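Local coordinates for glyoxalase family protein (Enterococcus faecalis, PDB 2P25) that belongs to the glyoxalase/bleomycin resistance/dioxygenase superfamily and forms a two-chain assembly built on small mixed beta sheets, its own activity not being established, at residues E5-Q17 with Q52-A64. Sequence-based numbering, arbitrary orientation.
Sequences EIHHVAINASNYQ and QELEIFISDQFPA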
# COMPACT_ATOMS: atom_id res chain seq x y z
N GLU A 5 9.99 9.07 -0.11
CA GLU A 5 10.47 7.81 0.48
C GLU A 5 9.40 7.12 1.33
O GLU A 5 8.89 7.71 2.27
CB GLU A 5 11.74 8.05 1.31
CG GLU A 5 12.39 6.78 1.87
CD GLU A 5 13.61 7.06 2.76
OE1 GLU A 5 14.10 8.22 2.81
OE2 GLU A 5 14.07 6.09 3.42
N ILE A 6 9.09 5.87 0.99
CA ILE A 6 8.18 5.05 1.78
C ILE A 6 8.87 4.48 3.02
O ILE A 6 9.94 3.84 2.92
CB ILE A 6 7.58 3.92 0.94
CG1 ILE A 6 6.80 4.50 -0.24
CG2 ILE A 6 6.67 3.00 1.81
CD1 ILE A 6 6.23 3.43 -1.19
N HIS A 7 8.29 4.72 4.20
CA HIS A 7 8.76 4.12 5.45
C HIS A 7 8.27 2.68 5.51
O HIS A 7 9.03 1.76 5.77
CB HIS A 7 8.28 4.94 6.67
CG HIS A 7 8.77 4.43 7.99
ND1 HIS A 7 8.14 3.42 8.68
CD2 HIS A 7 9.82 4.81 8.77
CE1 HIS A 7 8.77 3.18 9.81
NE2 HIS A 7 9.80 4.01 9.89
N HIS A 8 6.99 2.49 5.23
CA HIS A 8 6.41 1.14 5.21
C HIS A 8 5.04 1.18 4.56
O HIS A 8 4.44 2.25 4.35
CB HIS A 8 6.30 0.55 6.63
CG HIS A 8 5.43 1.32 7.58
ND1 HIS A 8 4.07 1.10 7.70
CD2 HIS A 8 5.73 2.28 8.48
CE1 HIS A 8 3.57 1.90 8.62
NE2 HIS A 8 4.56 2.63 9.12
N VAL A 9 4.53 -0.01 4.28
CA VAL A 9 3.16 -0.20 3.86
C VAL A 9 2.54 -1.09 4.95
O VAL A 9 3.21 -2.00 5.43
CB VAL A 9 3.13 -0.91 2.50
CG1 VAL A 9 1.74 -1.36 2.14
CG2 VAL A 9 3.64 0.04 1.40
N ALA A 10 1.33 -0.78 5.39
CA ALA A 10 0.63 -1.58 6.44
C ALA A 10 -0.49 -2.43 5.85
O ALA A 10 -1.20 -2.00 4.94
CB ALA A 10 0.04 -0.66 7.50
N ILE A 11 -0.64 -3.64 6.40
CA ILE A 11 -1.62 -4.63 5.89
C ILE A 11 -2.37 -5.16 7.10
O ILE A 11 -1.78 -5.35 8.16
CB ILE A 11 -0.86 -5.81 5.19
CG1 ILE A 11 -0.27 -5.33 3.86
CG2 ILE A 11 -1.78 -7.05 4.98
CD1 ILE A 11 0.87 -6.28 3.36
N ASN A 12 -3.67 -5.41 6.91
CA ASN A 12 -4.52 -6.07 7.92
C ASN A 12 -4.69 -7.53 7.49
O ASN A 12 -5.09 -7.78 6.35
CB ASN A 12 -5.92 -5.41 8.00
CG ASN A 12 -5.88 -4.00 8.55
OD1 ASN A 12 -4.93 -3.63 9.24
ND2 ASN A 12 -6.92 -3.19 8.25
N ALA A 13 -4.37 -8.46 8.40
CA ALA A 13 -4.43 -9.89 8.13
C ALA A 13 -5.25 -10.57 9.21
O ALA A 13 -5.38 -10.04 10.34
CB ALA A 13 -3.01 -10.50 8.12
N SER A 14 -5.77 -11.77 8.90
CA SER A 14 -6.70 -12.43 9.84
C SER A 14 -6.06 -13.44 10.78
O SER A 14 -6.56 -13.66 11.89
CB SER A 14 -7.83 -13.15 9.09
OG SER A 14 -7.28 -14.20 8.32
N ASN A 15 -4.98 -14.07 10.35
CA ASN A 15 -4.48 -15.24 11.06
C ASN A 15 -2.97 -15.22 11.20
O ASN A 15 -2.25 -15.04 10.21
CB ASN A 15 -4.93 -16.50 10.30
CG ASN A 15 -4.47 -17.80 10.96
OD1 ASN A 15 -3.34 -18.29 10.73
ND2 ASN A 15 -5.33 -18.37 11.78
N TYR A 16 -2.48 -15.45 12.42
CA TYR A 16 -1.06 -15.31 12.69
C TYR A 16 -0.21 -16.35 11.95
O TYR A 16 0.75 -15.99 11.27
CB TYR A 16 -0.80 -15.41 14.20
CG TYR A 16 0.66 -15.35 14.59
CD1 TYR A 16 1.32 -14.12 14.71
CD2 TYR A 16 1.37 -16.52 14.88
CE1 TYR A 16 2.66 -14.06 15.12
CE2 TYR A 16 2.71 -16.47 15.25
CZ TYR A 16 3.34 -15.25 15.37
OH TYR A 16 4.66 -15.19 15.77
N GLN A 17 -0.56 -17.63 12.06
CA GLN A 17 0.29 -18.65 11.41
C GLN A 17 0.28 -18.52 9.88
O GLN A 17 1.31 -18.70 9.22
CB GLN A 17 -0.05 -20.09 11.87
CG GLN A 17 1.06 -21.12 11.54
CD GLN A 17 2.50 -20.62 11.85
OE1 GLN A 17 2.83 -20.24 13.00
NE2 GLN A 17 3.35 -20.62 10.83
N GLN A 52 12.91 -2.28 2.39
CA GLN A 52 11.47 -2.28 2.41
C GLN A 52 10.96 -2.69 3.80
O GLN A 52 11.52 -3.58 4.43
CB GLN A 52 11.01 -3.28 1.36
CG GLN A 52 9.58 -3.13 0.97
CD GLN A 52 9.04 -4.38 0.34
OE1 GLN A 52 9.77 -5.09 -0.36
NE2 GLN A 52 7.76 -4.66 0.58
N GLU A 53 9.91 -2.03 4.28
CA GLU A 53 9.28 -2.47 5.54
C GLU A 53 7.79 -2.71 5.36
O GLU A 53 7.09 -1.96 4.67
CB GLU A 53 9.54 -1.46 6.65
CG GLU A 53 9.04 -1.87 8.02
CD GLU A 53 9.78 -1.14 9.16
OE1 GLU A 53 10.94 -0.73 8.97
OE2 GLU A 53 9.17 -0.99 10.24
N LEU A 54 7.31 -3.78 5.99
CA LEU A 54 5.92 -4.15 5.89
C LEU A 54 5.39 -4.28 7.31
O LEU A 54 5.99 -4.99 8.12
CB LEU A 54 5.82 -5.48 5.14
CG LEU A 54 4.68 -5.82 4.22
CD1 LEU A 54 4.61 -4.82 3.05
CD2 LEU A 54 4.91 -7.25 3.75
N GLU A 55 4.32 -3.57 7.63
CA GLU A 55 3.70 -3.62 8.95
C GLU A 55 2.38 -4.38 8.87
O GLU A 55 1.49 -3.95 8.15
CB GLU A 55 3.43 -2.21 9.39
CG GLU A 55 2.98 -2.00 10.77
CD GLU A 55 3.20 -0.55 11.15
OE1 GLU A 55 4.37 -0.16 11.43
OE2 GLU A 55 2.22 0.18 11.14
N ILE A 56 2.26 -5.46 9.62
CA ILE A 56 1.06 -6.29 9.51
C ILE A 56 0.33 -6.29 10.83
O ILE A 56 0.93 -6.60 11.87
CB ILE A 56 1.38 -7.72 9.06
CG1 ILE A 56 2.32 -7.70 7.84
CG2 ILE A 56 0.08 -8.49 8.80
CD1 ILE A 56 2.60 -9.03 7.24
N PHE A 57 -0.94 -5.92 10.81
CA PHE A 57 -1.81 -5.95 11.98
C PHE A 57 -2.66 -7.21 11.84
O PHE A 57 -3.31 -7.38 10.83
CB PHE A 57 -2.72 -4.71 12.01
CG PHE A 57 -1.95 -3.43 12.23
CD1 PHE A 57 -1.84 -2.88 13.51
CD2 PHE A 57 -1.34 -2.78 11.16
CE1 PHE A 57 -1.11 -1.69 13.71
CE2 PHE A 57 -0.60 -1.62 11.35
CZ PHE A 57 -0.50 -1.07 12.62
N ILE A 58 -2.62 -8.10 12.84
CA ILE A 58 -3.27 -9.39 12.73
C ILE A 58 -4.41 -9.48 13.74
O ILE A 58 -4.18 -9.35 14.93
CB ILE A 58 -2.26 -10.56 12.99
CG1 ILE A 58 -1.03 -10.42 12.07
CG2 ILE A 58 -2.92 -11.93 12.76
CD1 ILE A 58 0.13 -11.27 12.49
N SER A 59 -5.61 -9.75 13.27
CA SER A 59 -6.80 -9.76 14.14
C SER A 59 -7.95 -10.49 13.45
O SER A 59 -8.17 -10.33 12.25
CB SER A 59 -7.23 -8.33 14.48
OG SER A 59 -8.40 -8.31 15.30
N ASP A 60 -8.74 -11.22 14.23
CA ASP A 60 -9.93 -11.83 13.67
C ASP A 60 -11.10 -10.84 13.58
O ASP A 60 -12.19 -11.21 13.19
CB ASP A 60 -10.32 -13.10 14.43
CG ASP A 60 -10.75 -12.82 15.85
OD1 ASP A 60 -10.66 -11.66 16.29
OD2 ASP A 60 -11.18 -13.78 16.53
N GLN A 61 -10.86 -9.58 13.91
CA GLN A 61 -11.94 -8.59 13.90
C GLN A 61 -12.20 -7.97 12.52
O GLN A 61 -13.28 -7.38 12.27
CB GLN A 61 -11.68 -7.51 14.95
CG GLN A 61 -11.76 -8.09 16.37
CD GLN A 61 -13.18 -8.55 16.73
OE1 GLN A 61 -13.48 -9.76 16.72
NE2 GLN A 61 -14.06 -7.60 17.00
N PHE A 62 -11.23 -8.09 11.63
CA PHE A 62 -11.34 -7.44 10.33
C PHE A 62 -12.24 -8.27 9.40
O PHE A 62 -11.94 -9.43 9.15
CB PHE A 62 -9.97 -7.34 9.66
CG PHE A 62 -8.90 -6.66 10.47
CD1 PHE A 62 -9.10 -5.40 11.01
CD2 PHE A 62 -7.66 -7.28 10.65
CE1 PHE A 62 -8.08 -4.77 11.75
CE2 PHE A 62 -6.63 -6.65 11.36
CZ PHE A 62 -6.83 -5.41 11.91
N PRO A 63 -13.29 -7.66 8.83
CA PRO A 63 -14.09 -8.35 7.81
C PRO A 63 -13.35 -8.45 6.47
O PRO A 63 -12.28 -7.84 6.29
CB PRO A 63 -15.32 -7.44 7.66
CG PRO A 63 -14.79 -6.09 7.95
CD PRO A 63 -13.81 -6.30 9.09
N ALA A 64 -13.94 -9.19 5.55
CA ALA A 64 -13.33 -9.47 4.25
C ALA A 64 -12.98 -8.19 3.49
O ALA A 64 -13.69 -7.19 3.56
CB ALA A 64 -14.26 -10.32 3.39
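Val-9, Ile-11 and Ala-13 pair in register with Leu-54, Ile-56 and Ile-58 as strands 6-13 and 52-58 run parallel. Val-9, Ile-11 and Ala-13 each spend both backbone N and O on segment 52-64. The ladder opens with the longest rung, Val-9 N to Glu-53 O at 3.2 Å, and ends where Ser-59 N reaches Ala-13 O. Between them, Glu-55 N gives to Val-9 O, Ile-11 N binds Glu-55 O at 2.8 Å, Phe-57 N gives to Ile-11 O at the same length, and Ala-13 N to Phe-57 O.

Ala-10, Asn-12, Glu-55 and Phe-57 share one face. The His-8 ring lies against Glu-55, whose OE1 sits over one ring face toward the rim; OE2 is 3.3 Å from His-8 CE1, the planes 37° apart. Lys-44 forms a salt bridge with OE1, and Glu-123 of the second subunit binds His-8 NE2. The short Ala-10 methyl lets the Phe-57 edge approach the strand, CB to CE2 being 4.0 Å.

The Asn-12 amide stacks on Phe-62 with the planes 11° apart, and its CB makes a CH-pi contact 3.8 Å from the ring centroid. With CG beside the backbone N (chi1 -67°), the amide rests on the ring while its polar atoms bond to the second subunit: OD1 to Arg-75, ND2 to Ala-71 O and Glu-70.

Aliphatic side chains line the other face, where Ala-13 CB touches Ile-56 CG2 at 3.7 Å and Ile-58 CD1 meets Tyr-16. Helix 16-26 packs here, Tyr-23 against Ile-11 and Leu-54. This pairing closes the superfamily's beta-alpha-beta-beta-beta unit: strand 52-58 also bonds antiparallel to strand 42-49, while strand 6-13 pairs antiparallel with a strand of the second subunit, continuing the sheet across the interface.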